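PDB 6CCA: DisA protein from Sorangium cellulosum, which is a carbon methyltransferase of the disorazol polyketide assembly line and probably installs gem-dimethyl groups on the growing chain. Local coordinates for residues A[62-67]-A[140-145]; A[152-157]-A[341-346]. All blocks are in the same frame, centred on the assembly; numbering follows the deposited sequence.

Contact 1 of 2, residues A[62-67]-A[140-145]; sequences ERFSED and RRMQQL
F64 reaches from helix 55-75 to helix 135-146, and nearly all of the packing here runs through its side chain. On the tight side, the leucine and phenylalanine side chains overlap head to tail, L145 CD1 lying 3.5 Å from F64 CB. Further out, F64 CZ lies 3.8 Å from M142 CB, the two side chains running side by side, while F64 CE1 comes within 3.7 Å of the backbone N of M142. The ring reaches this far because CG stands anti to the backbone N (chi1 171°). These are two nearly antiparallel helices of the helical region of the chain; their axes, inclined at 157°, stay 10.9 Å apart at the segments, a separation bridged by the phenyl group. Beyond CB, the M142 side chain leads away from helix 55-75 and packs on V155 and W159 of helix 152-163. R141 marks the solvent side: its CG rests 3.8 Å from F64 CD1, but the chain bends at chi2 and turns the guanidinium back along its own helix, where L145 CD2 lies against one face and R141 NH1 donates to Q144 OE1 (3.0 Å), within the guanidinium plane but above the carbonyl plane of the amide.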
# COMPACT_ATOMS: atom_id res chain seq x y z
N GLU A 62 0.47 -14.83 -8.48
CA GLU A 62 1.85 -14.90 -8.02
C GLU A 62 2.73 -15.75 -8.95
O GLU A 62 3.81 -15.38 -9.29
CB GLU A 62 1.94 -15.46 -6.60
CG GLU A 62 1.82 -14.43 -5.53
CD GLU A 62 3.17 -13.85 -5.11
OE1 GLU A 62 3.94 -14.43 -4.33
OE2 GLU A 62 3.45 -12.83 -5.61
N ARG A 63 2.23 -16.91 -9.30
CA ARG A 63 2.94 -17.81 -10.18
C ARG A 63 3.13 -17.17 -11.57
O ARG A 63 4.16 -17.21 -12.10
CB ARG A 63 2.25 -19.16 -10.28
CG ARG A 63 2.26 -20.01 -9.00
CD ARG A 63 3.52 -19.91 -8.14
NE ARG A 63 3.18 -19.28 -6.87
CZ ARG A 63 3.97 -18.58 -6.07
NH1 ARG A 63 5.24 -18.40 -6.30
NH2 ARG A 63 3.43 -18.02 -5.03
N PHE A 64 2.09 -16.58 -12.08
CA PHE A 64 2.17 -15.85 -13.32
C PHE A 64 3.27 -14.78 -13.29
O PHE A 64 4.00 -14.63 -14.22
CB PHE A 64 0.80 -15.27 -13.64
CG PHE A 64 0.78 -14.32 -14.79
CD1 PHE A 64 0.93 -14.76 -16.07
CD2 PHE A 64 0.55 -12.99 -14.59
CE1 PHE A 64 0.90 -13.90 -17.12
CE2 PHE A 64 0.50 -12.11 -15.64
CZ PHE A 64 0.67 -12.58 -16.91
N SER A 65 3.36 -14.05 -12.19
CA SER A 65 4.37 -13.01 -12.08
C SER A 65 5.77 -13.61 -12.23
O SER A 65 6.62 -13.01 -12.84
CB SER A 65 4.22 -12.27 -10.73
OG SER A 65 2.95 -11.64 -10.65
N GLU A 66 6.00 -14.78 -11.65
CA GLU A 66 7.28 -15.46 -11.77
C GLU A 66 7.63 -15.77 -13.23
O GLU A 66 8.74 -15.50 -13.68
CB GLU A 66 7.22 -16.77 -10.98
CG GLU A 66 7.17 -16.53 -9.49
CD GLU A 66 6.82 -17.78 -8.70
OE1 GLU A 66 6.40 -18.80 -9.25
OE2 GLU A 66 7.01 -17.69 -7.49
N ASP A 67 6.67 -16.38 -13.93
CA ASP A 67 6.81 -16.74 -15.32
C ASP A 67 6.99 -15.54 -16.26
O ASP A 67 7.84 -15.51 -17.12
CB ASP A 67 5.60 -17.52 -15.73
CG ASP A 67 5.50 -18.89 -14.97
OD1 ASP A 67 6.42 -19.28 -14.20
OD2 ASP A 67 4.43 -19.47 -15.04
N ARG A 140 -0.64 -16.58 -23.31
CA ARG A 140 -1.84 -17.41 -23.14
C ARG A 140 -2.30 -17.34 -21.71
O ARG A 140 -3.49 -17.18 -21.42
CB ARG A 140 -1.64 -18.90 -23.56
CG ARG A 140 -1.52 -19.12 -25.08
CD ARG A 140 -1.37 -20.62 -25.57
NE ARG A 140 -0.02 -21.20 -25.31
CZ ARG A 140 1.02 -21.28 -26.16
NH1 ARG A 140 0.94 -20.85 -27.42
NH2 ARG A 140 2.16 -21.80 -25.74
N ARG A 141 -1.37 -17.45 -20.78
CA ARG A 141 -1.74 -17.43 -19.32
C ARG A 141 -2.34 -16.13 -18.90
O ARG A 141 -3.30 -16.11 -18.16
CB ARG A 141 -0.53 -17.76 -18.43
CG ARG A 141 -0.83 -18.00 -16.95
CD ARG A 141 -1.94 -19.01 -16.81
NE ARG A 141 -2.12 -19.36 -15.41
CZ ARG A 141 -3.18 -20.06 -14.98
NH1 ARG A 141 -4.16 -20.38 -15.84
NH2 ARG A 141 -3.29 -20.36 -13.68
N MET A 142 -1.80 -15.04 -19.41
CA MET A 142 -2.33 -13.70 -19.21
C MET A 142 -3.80 -13.66 -19.62
O MET A 142 -4.65 -13.14 -18.89
CB MET A 142 -1.53 -12.68 -20.04
CG MET A 142 -2.01 -11.24 -19.87
SD MET A 142 -3.43 -10.76 -20.85
CE MET A 142 -2.72 -10.76 -22.54
N GLN A 143 -4.14 -14.20 -20.79
CA GLN A 143 -5.54 -14.14 -21.25
C GLN A 143 -6.48 -14.95 -20.37
O GLN A 143 -7.59 -14.49 -20.05
CB GLN A 143 -5.68 -14.67 -22.69
CG GLN A 143 -5.02 -13.72 -23.67
CD GLN A 143 -5.58 -13.86 -25.09
OE1 GLN A 143 -6.79 -14.09 -25.25
NE2 GLN A 143 -4.72 -13.69 -26.13
N GLN A 144 -5.98 -16.09 -19.92
CA GLN A 144 -6.74 -16.93 -18.97
C GLN A 144 -7.01 -16.21 -17.65
O GLN A 144 -8.10 -16.21 -17.13
CB GLN A 144 -5.96 -18.20 -18.71
CG GLN A 144 -5.82 -19.08 -19.93
CD GLN A 144 -4.98 -20.30 -19.71
OE1 GLN A 144 -4.16 -20.39 -18.81
NE2 GLN A 144 -5.13 -21.27 -20.64
N LEU A 145 -5.97 -15.54 -17.12
CA LEU A 145 -6.10 -14.90 -15.82
C LEU A 145 -6.88 -13.64 -15.92
O LEU A 145 -7.56 -13.29 -14.96
CB LEU A 145 -4.76 -14.74 -15.16
CG LEU A 145 -4.01 -16.01 -14.80
CD1 LEU A 145 -2.69 -15.68 -14.08
CD2 LEU A 145 -4.86 -16.91 -13.90

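Contact 2 of 2, residues A[152-157]-A[341-346]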
# COMPACT_ATOMS: atom_id res chain seq x y z
N ALA A 152 -8.25 -9.43 -12.57
CA ALA A 152 -8.09 -8.86 -13.93
C ALA A 152 -7.33 -7.51 -13.98
O ALA A 152 -6.46 -7.32 -14.84
CB ALA A 152 -9.46 -8.77 -14.62
N PRO A 153 -7.64 -6.54 -13.08
CA PRO A 153 -6.90 -5.27 -13.20
C PRO A 153 -5.43 -5.36 -12.84
O PRO A 153 -4.62 -4.61 -13.38
CB PRO A 153 -7.61 -4.34 -12.23
CG PRO A 153 -8.36 -5.27 -11.32
CD PRO A 153 -8.75 -6.44 -12.12
N TYR A 154 -5.10 -6.34 -12.00
CA TYR A 154 -3.70 -6.63 -11.66
C TYR A 154 -2.99 -7.25 -12.88
O TYR A 154 -1.87 -6.84 -13.21
CB TYR A 154 -3.61 -7.57 -10.46
CG TYR A 154 -4.34 -7.03 -9.23
CD1 TYR A 154 -5.72 -7.18 -9.10
CD2 TYR A 154 -3.69 -6.41 -8.22
CE1 TYR A 154 -6.42 -6.66 -8.07
CE2 TYR A 154 -4.37 -5.86 -7.14
CZ TYR A 154 -5.75 -6.00 -7.05
OH TYR A 154 -6.54 -5.51 -6.00
N VAL A 155 -3.66 -8.16 -13.55
CA VAL A 155 -3.13 -8.82 -14.75
C VAL A 155 -2.87 -7.75 -15.83
O VAL A 155 -1.80 -7.67 -16.44
CB VAL A 155 -4.07 -9.92 -15.27
CG1 VAL A 155 -3.62 -10.44 -16.62
CG2 VAL A 155 -4.12 -11.06 -14.26
N ARG A 156 -3.89 -6.91 -16.03
CA ARG A 156 -3.80 -5.82 -16.98
C ARG A 156 -2.58 -4.94 -16.71
O ARG A 156 -1.78 -4.68 -17.61
CB ARG A 156 -5.07 -4.97 -16.94
CG ARG A 156 -6.21 -5.52 -17.78
CD ARG A 156 -7.31 -4.48 -17.96
NE ARG A 156 -6.84 -3.31 -18.70
CZ ARG A 156 -6.71 -2.10 -18.17
NH1 ARG A 156 -7.01 -1.89 -16.90
NH2 ARG A 156 -6.28 -1.09 -18.92
N LEU A 157 -2.43 -4.49 -15.47
CA LEU A 157 -1.31 -3.64 -15.11
C LEU A 157 0.05 -4.37 -15.36
O LEU A 157 1.00 -3.77 -15.84
CB LEU A 157 -1.41 -3.24 -13.64
CG LEU A 157 -0.19 -2.42 -13.18
CD1 LEU A 157 -0.03 -1.20 -14.07
CD2 LEU A 157 -0.30 -1.97 -11.71
N VAL A 341 4.17 -9.50 -2.18
CA VAL A 341 3.76 -10.24 -3.40
C VAL A 341 4.51 -9.78 -4.67
O VAL A 341 4.88 -8.59 -4.84
CB VAL A 341 2.22 -10.18 -3.59
CG1 VAL A 341 1.56 -10.84 -2.39
CG2 VAL A 341 1.71 -8.75 -3.74
N HIS A 342 4.73 -10.75 -5.60
CA HIS A 342 5.51 -10.49 -6.80
C HIS A 342 4.82 -9.43 -7.67
O HIS A 342 5.47 -8.60 -8.32
CB HIS A 342 5.67 -11.77 -7.60
CG HIS A 342 6.37 -12.85 -6.85
ND1 HIS A 342 7.34 -12.62 -5.89
CD2 HIS A 342 6.26 -14.20 -6.96
CE1 HIS A 342 7.75 -13.77 -5.40
NE2 HIS A 342 7.13 -14.74 -6.04
N PHE A 343 3.51 -9.41 -7.62
CA PHE A 343 2.75 -8.40 -8.33
C PHE A 343 3.20 -7.03 -7.97
O PHE A 343 3.33 -6.14 -8.81
CB PHE A 343 1.24 -8.51 -8.02
CG PHE A 343 0.48 -7.25 -8.41
CD1 PHE A 343 0.23 -6.99 -9.76
CD2 PHE A 343 0.15 -6.30 -7.48
CE1 PHE A 343 -0.41 -5.80 -10.19
CE2 PHE A 343 -0.45 -5.09 -7.86
CZ PHE A 343 -0.75 -4.84 -9.23
N LEU A 344 3.39 -6.78 -6.68
CA LEU A 344 3.87 -5.48 -6.24
C LEU A 344 5.32 -5.22 -6.60
O LEU A 344 5.70 -4.10 -7.03
CB LEU A 344 3.70 -5.35 -4.70
CG LEU A 344 2.23 -5.28 -4.27
CD1 LEU A 344 2.21 -5.25 -2.73
CD2 LEU A 344 1.52 -4.04 -4.81
N THR A 345 6.18 -6.20 -6.36
CA THR A 345 7.58 -6.01 -6.71
C THR A 345 7.74 -5.56 -8.17
O THR A 345 8.49 -4.65 -8.48
CB THR A 345 8.44 -7.27 -6.44
OG1 THR A 345 8.41 -7.58 -5.03
CG2 THR A 345 9.90 -7.01 -6.93
N LEU A 346 7.01 -6.20 -9.06
CA LEU A 346 7.13 -5.91 -10.51
C LEU A 346 6.57 -4.54 -10.92
O LEU A 346 7.10 -3.95 -11.84
CB LEU A 346 6.44 -6.97 -11.34
CG LEU A 346 7.06 -8.33 -11.34
CD1 LEU A 346 6.20 -9.31 -12.12
CD2 LEU A 346 8.44 -8.18 -11.91
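Y154 turns a ring edge onto one face of F343, and this aromatic pair dominates the contact. It is an edge-to-face (T-shaped) stack with centroids 5.0 Å apart and planes inclined at 72°. Y154 CD2 does the touching: it stands above the phenyl plane but displaced toward the rim, 3.5 Å from F343 CZ, with F343 CE2 in turn at the edge of the tyrosine ring. A CH-pi contact adds to the stack, since Y154 CB lies 4.1 Å from the centroid of the F343 ring, off-centre. The phenyl ring is thus met by both the methylene and the ring of the same tyrosine, and its CE1 also approaches the carbonyl O of Y154 at 3.5 Å.

Both segments are helical. F343 belongs to the short helix 342-346, which follows strand 330-337 and has V341 at its N-cap position; Y154 lies near the start of helix 152-163. The contact thereby joins the end of the methyltransferase sheet, whose parallel strands and antiparallel 402-409 are consistent with the Rossmann-like class I fold, to helix 152-163. Further apolar packing comes from L157, whose CD2 reaches 3.8 Å from F343 CZ, the two side chains crossing at about a right angle. F343 holds its CG anti to the backbone N (chi1 164°), which projects the ring toward helix 152-163, with Y154 over one face and L157 near its CZ end; L191 of helix 189-192 also touches it. No hydrogen bond spans the two segments. Y154 OH is hydrogen-bonded to N195 OD1, and F58 makes a further edge-to-face contact with the tyrosine ring.

From the N terminus, helix 55-75 supplies the first half of contact 1, and the chain returns through helix 135-146 to close a loop of 72 residues. Helix 152-163 follows almost at once and opens contact 2, which closes 183 residues later at helix 342-346, after strands of the methyltransferase sheet have been laid down. The two loops are therefore in series, neither nested nor crossed. In space they meet: their centres are 10 Å apart, and E62 OE2 probably accepts a hydrogen bond from H342 N, while S65 packs on H342. Together they tie three helices of the N-terminal part to the segment following strand 330-337.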